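Local coordinates for antiterminator Q protein (Enterobacteria phage SfI, PDB 6JNY), which acts in Q-dependent transcription antitermination and, as other phage Q proteins do, probably modifies RNA polymerase so that it reads through terminators, at residues G24-V27 / R31-K34; D60-L65 / K150-V155; S67-S72 / P143-A148. All blocks are in the same frame, centred on the assembly; numbering follows the deposited sequence.

Overall arrangement
Along the chain, contact 1 closes before contacts 2 and 3 open. It folds the loop after helix 10-28 under Trp26. Contacts 2 and 3 both join helix 60-74 to helix 123-155, and their centres are about 10 Å apart. Contact 3 is nested inside the loop closed by contact 2. Leu65 of contact 2 also packs on Leu145 and Ala148 of contact 3. Contact 1 lies about 16 Å from contact 2 and about 15 Å from contact 3, centre to centre. Its Trp26 still reaches both, through Asp60 and Ser67 of helix 60-74.

Contact 1: G24-V27 / R31-K34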
# COMPACT_ATOMS: atom_id res chain seq x y z
N GLY A 24 7.59 -6.26 -1.58
CA GLY A 24 6.67 -6.86 -0.64
C GLY A 24 7.13 -8.24 -0.22
O GLY A 24 7.03 -8.60 0.96
N ALA A 25 7.67 -9.01 -1.16
CA ALA A 25 8.18 -10.34 -0.81
C ALA A 25 9.41 -10.23 0.09
O ALA A 25 9.59 -11.03 1.02
CB ALA A 25 8.51 -11.11 -2.09
N TRP A 26 10.25 -9.23 -0.17
CA TRP A 26 11.43 -8.99 0.66
C TRP A 26 11.02 -8.61 2.08
O TRP A 26 11.56 -9.14 3.06
CB TRP A 26 12.28 -7.91 0.01
CG TRP A 26 13.54 -7.57 0.70
CD1 TRP A 26 14.74 -8.23 0.59
CD2 TRP A 26 13.77 -6.47 1.58
NE1 TRP A 26 15.68 -7.61 1.37
CE2 TRP A 26 15.11 -6.53 1.99
CE3 TRP A 26 12.95 -5.45 2.08
CZ2 TRP A 26 15.67 -5.60 2.87
CZ3 TRP A 26 13.50 -4.53 2.95
CH2 TRP A 26 14.85 -4.60 3.33
N VAL A 27 10.05 -7.70 2.22
CA VAL A 27 9.54 -7.34 3.54
C VAL A 27 8.96 -8.55 4.25
O VAL A 27 9.23 -8.80 5.44
CB VAL A 27 8.49 -6.22 3.41
CG1 VAL A 27 7.73 -6.03 4.71
CG2 VAL A 27 9.15 -4.92 2.99
N ARG A 31 13.26 -9.17 6.25
CA ARG A 31 14.58 -8.57 6.07
C ARG A 31 14.66 -7.08 6.40
O ARG A 31 15.77 -6.54 6.42
CB ARG A 31 15.13 -8.87 4.67
CG ARG A 31 15.64 -10.32 4.53
CD ARG A 31 15.99 -10.68 3.09
NE ARG A 31 16.70 -11.96 2.99
CZ ARG A 31 16.15 -13.16 3.20
NH1 ARG A 31 14.86 -13.27 3.50
NH2 ARG A 31 16.89 -14.25 3.09
N LEU A 32 13.54 -6.40 6.66
CA LEU A 32 13.59 -4.98 7.00
C LEU A 32 13.81 -4.81 8.50
O LEU A 32 13.07 -5.38 9.31
CB LEU A 32 12.31 -4.25 6.57
CG LEU A 32 12.35 -2.74 6.80
CD1 LEU A 32 13.45 -2.08 5.97
CD2 LEU A 32 11.00 -2.09 6.49
N GLU A 33 14.82 -4.01 8.85
CA GLU A 33 15.08 -3.72 10.25
C GLU A 33 13.91 -2.97 10.88
O GLU A 33 13.28 -2.12 10.23
CB GLU A 33 16.36 -2.89 10.38
CG GLU A 33 17.63 -3.63 9.99
CD GLU A 33 18.46 -2.87 8.98
OE1 GLU A 33 18.18 -1.67 8.78
OE2 GLU A 33 19.37 -3.47 8.37
N LYS A 34 13.62 -3.29 12.14
CA LYS A 34 12.48 -2.67 12.81
C LYS A 34 12.60 -1.16 12.86
O LYS A 34 11.61 -0.44 12.69
CB LYS A 34 12.33 -3.26 14.22
CG LYS A 34 11.27 -2.57 15.07
CD LYS A 34 11.66 -2.53 16.53
CE LYS A 34 11.50 -3.90 17.18
NZ LYS A 34 11.57 -3.83 18.67
O HOH W 1 10.85 -7.15 7.01
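In Trp26, CG is anti to the backbone N (chi1 -178°), and the indole swings out toward Arg31 and Leu32. In Arg31, CG lies beside the backbone N and anti to the carbonyl carbon (chi1 -76°), with the chain extended from CG to NE. CB of Arg31 sits over one face of the indole, offset toward its rim, 3.8 Å from the centroid of the five-membered ring. This is a CH-pi contact. Further along the same chain, Arg31 CD comes within 3.5 Å of Trp26 NE1. The guanidinium continues past the ring, its plane 49° from that of the indole, and NH1 bonds to Ser29 OG. At the six-membered end of the indole, Leu32 CB packs 3.8 Å from Trp26 CZ3, and Leu32 CD1 lies 3.9 Å from the same atom.

The arrangement belongs to the end of helix 10-28, where the chain turns back beneath its last tryptophan before helix 38-45. A water bridges the turn. It donates to Val27 O at 2.8 Å and accepts from Leu32 N, also at 2.8 Å. NE1 of Trp26 hydrogen-bonds to Asp60 OD1 at the start of helix 60-74. Val27 and Leu32 both rest on Ile40 of helix 38-45.

Contact 2: D60-L65 / K150-V155; sequences DDDGML and KNRKRV
Arg152 reaches across to Asp62 and grips a single carboxylate oxygen with both of its terminal nitrogens. NH1 of Arg152 donates to Asp62 OD1 at 2.9 Å, and NH2 of Arg152 donates to the same OD1 at 2.8 Å. Together they form an end-on salt bridge. The oxygen lies almost exactly in the guanidinium plane. From the side of the acid the two bonds differ. NH1 meets OD1 nearly along the C-O axis, whereas NH2 comes from the syn side, tilted out of the carboxylate plane. Sharing one acceptor bends both bonds, with N-H...O angles of 143° and 145°.

The arginine leaves its helix with CG anti to the backbone N and stays extended through chi2. It then bends at chi3 (74°), which turns the guanidinium toward the acid. Asp62 and Arg152 cross at about a right angle. Leu65 comes over one face of the guanidinium, with its CD1 3.8 Å from Arg152 NH1. The same methyl lies 3.9 Å from Arg152 CD, in the bend of the chain. Asp61 is near but makes no direct charge contact: its OD2 is 5.5 Å from Arg152 NH1. A weak long-range attraction to the guanidinium is likely.

The axes of the two short helical segments stay 12.8 Å apart, and the long Arg152 side chain spans the gap. The salt bridge joins the N-terminal end of helix 60-74 to the C-terminal end of helix 123-155. Asp62 also packs on Phe149 and on Trp19 of helix 10-28.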
# COMPACT_ATOMS: atom_id res chain seq x y z
N ASP A 60 18.95 -6.57 -0.98
CA ASP A 60 18.80 -5.85 0.28
C ASP A 60 18.91 -4.34 0.07
O ASP A 60 18.20 -3.57 0.72
CB ASP A 60 19.84 -6.32 1.29
CG ASP A 60 19.52 -7.69 1.86
OD1 ASP A 60 18.48 -8.27 1.50
OD2 ASP A 60 20.34 -8.19 2.67
N ASP A 61 19.81 -3.90 -0.80
CA ASP A 61 19.94 -2.47 -1.05
C ASP A 61 18.65 -1.91 -1.62
O ASP A 61 18.16 -0.86 -1.17
CB ASP A 61 21.11 -2.18 -2.00
CG ASP A 61 22.46 -2.35 -1.33
OD1 ASP A 61 22.51 -2.55 -0.10
OD2 ASP A 61 23.48 -2.28 -2.05
N ASP A 62 18.08 -2.59 -2.61
CA ASP A 62 16.81 -2.15 -3.18
C ASP A 62 15.68 -2.26 -2.16
O ASP A 62 14.82 -1.38 -2.09
CB ASP A 62 16.49 -2.96 -4.43
CG ASP A 62 17.45 -2.66 -5.59
OD1 ASP A 62 18.24 -1.70 -5.51
OD2 ASP A 62 17.40 -3.40 -6.59
N GLY A 63 15.66 -3.34 -1.37
CA GLY A 63 14.65 -3.46 -0.34
C GLY A 63 14.67 -2.30 0.64
O GLY A 63 13.62 -1.76 1.00
N MET A 64 15.86 -1.89 1.06
CA MET A 64 15.97 -0.76 1.99
C MET A 64 15.57 0.55 1.31
O MET A 64 14.87 1.37 1.92
CB MET A 64 17.38 -0.68 2.57
CG MET A 64 17.62 -1.73 3.64
SD MET A 64 19.25 -1.68 4.40
CE MET A 64 20.29 -2.21 3.05
N LEU A 65 16.01 0.76 0.07
CA LEU A 65 15.67 2.00 -0.62
C LEU A 65 14.16 2.12 -0.80
O LEU A 65 13.57 3.17 -0.53
CB LEU A 65 16.37 2.05 -1.98
CG LEU A 65 16.16 3.27 -2.88
CD1 LEU A 65 17.37 3.51 -3.74
CD2 LEU A 65 14.93 3.14 -3.78
N LYS A 150 16.91 7.31 -9.37
CA LYS A 150 17.71 8.24 -10.16
C LYS A 150 18.72 8.96 -9.28
O LYS A 150 19.85 9.23 -9.72
CB LYS A 150 16.82 9.22 -10.90
CG LYS A 150 16.10 8.58 -12.09
CD LYS A 150 15.08 9.50 -12.72
CE LYS A 150 14.40 8.78 -13.89
NZ LYS A 150 13.20 9.51 -14.39
N ASN A 151 18.33 9.29 -8.05
CA ASN A 151 19.26 9.93 -7.12
C ASN A 151 20.43 9.00 -6.79
O ASN A 151 21.58 9.44 -6.77
CB ASN A 151 18.52 10.34 -5.84
CG ASN A 151 19.45 10.96 -4.79
OD1 ASN A 151 19.96 12.06 -4.97
ND2 ASN A 151 19.64 10.25 -3.68
N ARG A 152 20.14 7.72 -6.56
CA ARG A 152 21.21 6.77 -6.27
C ARG A 152 22.17 6.65 -7.45
O ARG A 152 23.39 6.66 -7.27
CB ARG A 152 20.62 5.40 -5.92
CG ARG A 152 21.68 4.35 -5.62
CD ARG A 152 21.06 3.09 -5.07
NE ARG A 152 20.38 2.33 -6.12
CZ ARG A 152 19.74 1.19 -5.93
NH1 ARG A 152 19.66 0.66 -4.71
NH2 ARG A 152 19.16 0.56 -6.95
N LYS A 153 21.62 6.55 -8.66
CA LYS A 153 22.44 6.46 -9.87
C LYS A 153 23.34 7.68 -10.01
O LYS A 153 24.53 7.55 -10.36
CB LYS A 153 21.53 6.35 -11.09
CG LYS A 153 22.13 5.65 -12.29
CD LYS A 153 21.05 5.36 -13.34
CE LYS A 153 21.08 3.91 -13.78
NZ LYS A 153 20.71 3.72 -15.21
N ARG A 154 22.80 8.87 -9.74
CA ARG A 154 23.59 10.08 -9.90
C ARG A 154 24.75 10.12 -8.91
O ARG A 154 25.90 10.36 -9.30
CB ARG A 154 22.71 11.32 -9.73
CG ARG A 154 23.46 12.64 -9.97
CD ARG A 154 22.59 13.85 -9.66
NE ARG A 154 21.82 13.62 -8.44
CZ ARG A 154 22.19 14.04 -7.23
NH1 ARG A 154 23.32 14.72 -7.08
NH2 ARG A 154 21.44 13.77 -6.18
N VAL A 155 24.47 9.86 -7.63
CA VAL A 155 25.53 10.01 -6.63
C VAL A 155 26.54 8.87 -6.70
O VAL A 155 27.73 9.08 -6.44
CB VAL A 155 24.97 10.23 -5.21
CG1 VAL A 155 24.01 11.42 -5.19
CG2 VAL A 155 24.32 8.98 -4.67

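Contact 3: S67-S72 / P143-A148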
# COMPACT_ATOMS: atom_id res chain seq x y z
N SER A 67 11.82 0.62 0.93
CA SER A 67 11.16 0.74 2.23
C SER A 67 11.22 2.17 2.74
O SER A 67 10.24 2.68 3.31
CB SER A 67 11.84 -0.18 3.24
OG SER A 67 11.73 -1.55 2.89
N GLN A 68 12.38 2.82 2.58
CA GLN A 68 12.51 4.22 2.99
C GLN A 68 11.58 5.11 2.18
O GLN A 68 10.96 6.02 2.72
CB GLN A 68 13.96 4.67 2.81
CG GLN A 68 14.96 3.99 3.74
CD GLN A 68 16.31 4.68 3.72
OE1 GLN A 68 17.11 4.51 4.64
NE2 GLN A 68 16.57 5.47 2.68
N VAL A 69 11.46 4.84 0.88
CA VAL A 69 10.52 5.60 0.05
C VAL A 69 9.10 5.39 0.54
O VAL A 69 8.35 6.35 0.75
CB VAL A 69 10.69 5.21 -1.43
CG1 VAL A 69 9.53 5.70 -2.25
CG2 VAL A 69 12.00 5.75 -1.96
N VAL A 70 8.69 4.13 0.70
CA VAL A 70 7.31 3.85 1.06
C VAL A 70 6.96 4.43 2.42
O VAL A 70 5.91 5.04 2.60
CB VAL A 70 7.02 2.35 0.98
CG1 VAL A 70 5.67 2.03 1.57
CG2 VAL A 70 7.10 1.89 -0.46
N ASP A 71 7.85 4.26 3.40
CA ASP A 71 7.55 4.78 4.73
C ASP A 71 7.44 6.30 4.70
O ASP A 71 6.55 6.88 5.35
CB ASP A 71 8.61 4.35 5.74
CG ASP A 71 8.21 4.68 7.17
OD1 ASP A 71 7.41 3.92 7.75
OD2 ASP A 71 8.68 5.70 7.70
N SER A 72 8.32 6.96 3.95
CA SER A 72 8.34 8.42 3.92
C SER A 72 7.14 9.00 3.19
O SER A 72 6.85 10.19 3.34
CB SER A 72 9.63 8.88 3.23
OG SER A 72 9.54 8.74 1.84
N PRO A 143 6.49 8.94 -8.14
CA PRO A 143 7.55 9.93 -8.39
C PRO A 143 8.67 9.86 -7.38
O PRO A 143 9.82 10.15 -7.71
CB PRO A 143 6.82 11.27 -8.31
CG PRO A 143 5.65 11.00 -7.41
CD PRO A 143 5.23 9.59 -7.72
N VAL A 144 8.36 9.48 -6.14
CA VAL A 144 9.38 9.40 -5.11
C VAL A 144 10.30 8.22 -5.35
O VAL A 144 11.51 8.31 -5.12
CB VAL A 144 8.73 9.36 -3.72
CG1 VAL A 144 9.80 9.42 -2.63
CG2 VAL A 144 7.75 10.51 -3.57
N LEU A 145 9.75 7.08 -5.77
CA LEU A 145 10.60 5.93 -6.03
C LEU A 145 11.41 6.13 -7.30
O LEU A 145 12.59 5.77 -7.35
CB LEU A 145 9.77 4.65 -6.14
CG LEU A 145 10.65 3.39 -6.26
CD1 LEU A 145 11.55 3.24 -5.04
CD2 LEU A 145 9.85 2.11 -6.49
N ASP A 146 10.79 6.69 -8.34
CA ASP A 146 11.54 6.99 -9.56
C ASP A 146 12.70 7.93 -9.25
O ASP A 146 13.82 7.70 -9.72
CB ASP A 146 10.62 7.63 -10.61
CG ASP A 146 11.33 7.90 -11.92
OD1 ASP A 146 12.03 7.01 -12.43
OD2 ASP A 146 11.19 9.03 -12.43
N SER A 147 12.46 8.96 -8.44
CA SER A 147 13.54 9.88 -8.12
C SER A 147 14.54 9.23 -7.18
O SER A 147 15.73 9.59 -7.21
CB SER A 147 12.98 11.17 -7.52
OG SER A 147 12.65 10.99 -6.16
N ALA A 148 14.11 8.28 -6.35
CA ALA A 148 15.05 7.63 -5.45
C ALA A 148 16.08 6.80 -6.22
O ALA A 148 17.27 6.83 -5.90
CB ALA A 148 14.33 6.75 -4.43
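Val69 is directed toward Val144, Leu145 and Ala148 of helix 123-155, and its two methyls divide the work between them. The branch starts at CB, from which CG1 runs anti to the backbone N (chi1 166°) and CG2 anti to the carbonyl carbon. CG1 of Val69 goes to the Val144 side, where it lies 3.7 Å from Val144 CG1 and also touches Val144 CB. The same Val69 CG1 approaches the backbone of the facing helix, 3.8 Å from Leu145 N, and touches Leu145 CB. CG2 of Val69 goes to the next turn, where it packs 3.5 Å from Ala148 CB. Val69 CG2 also lies 4.0 Å from Leu145 CD1, so the leucine meets both branches of Val69. The leucine lies across the valine, while the two valines run alongside each other, oppositely directed.

Two serines turn their hydroxyls back onto their own helices. Ser72 OG donates to Val69 O at 2.9 Å. Ser147 OG donates to Val144 O at 3.1 Å from above the carbonyl plane, and Ala148 N reaches that oxygen from the same face.

Leu145 extends the packing to Trp15 and Leu16 of helix 10-28, and Val144 rests on Val73. The CA atoms of Val69 and Leu145 are 6.1 Å apart, although the segment axes keep 9.6 Å between them. With 149° between their directions, the segments run roughly antiparallel. This is apolar packing of two roughly antiparallel helices, in a mainly helical protein that also carries a beta hairpin.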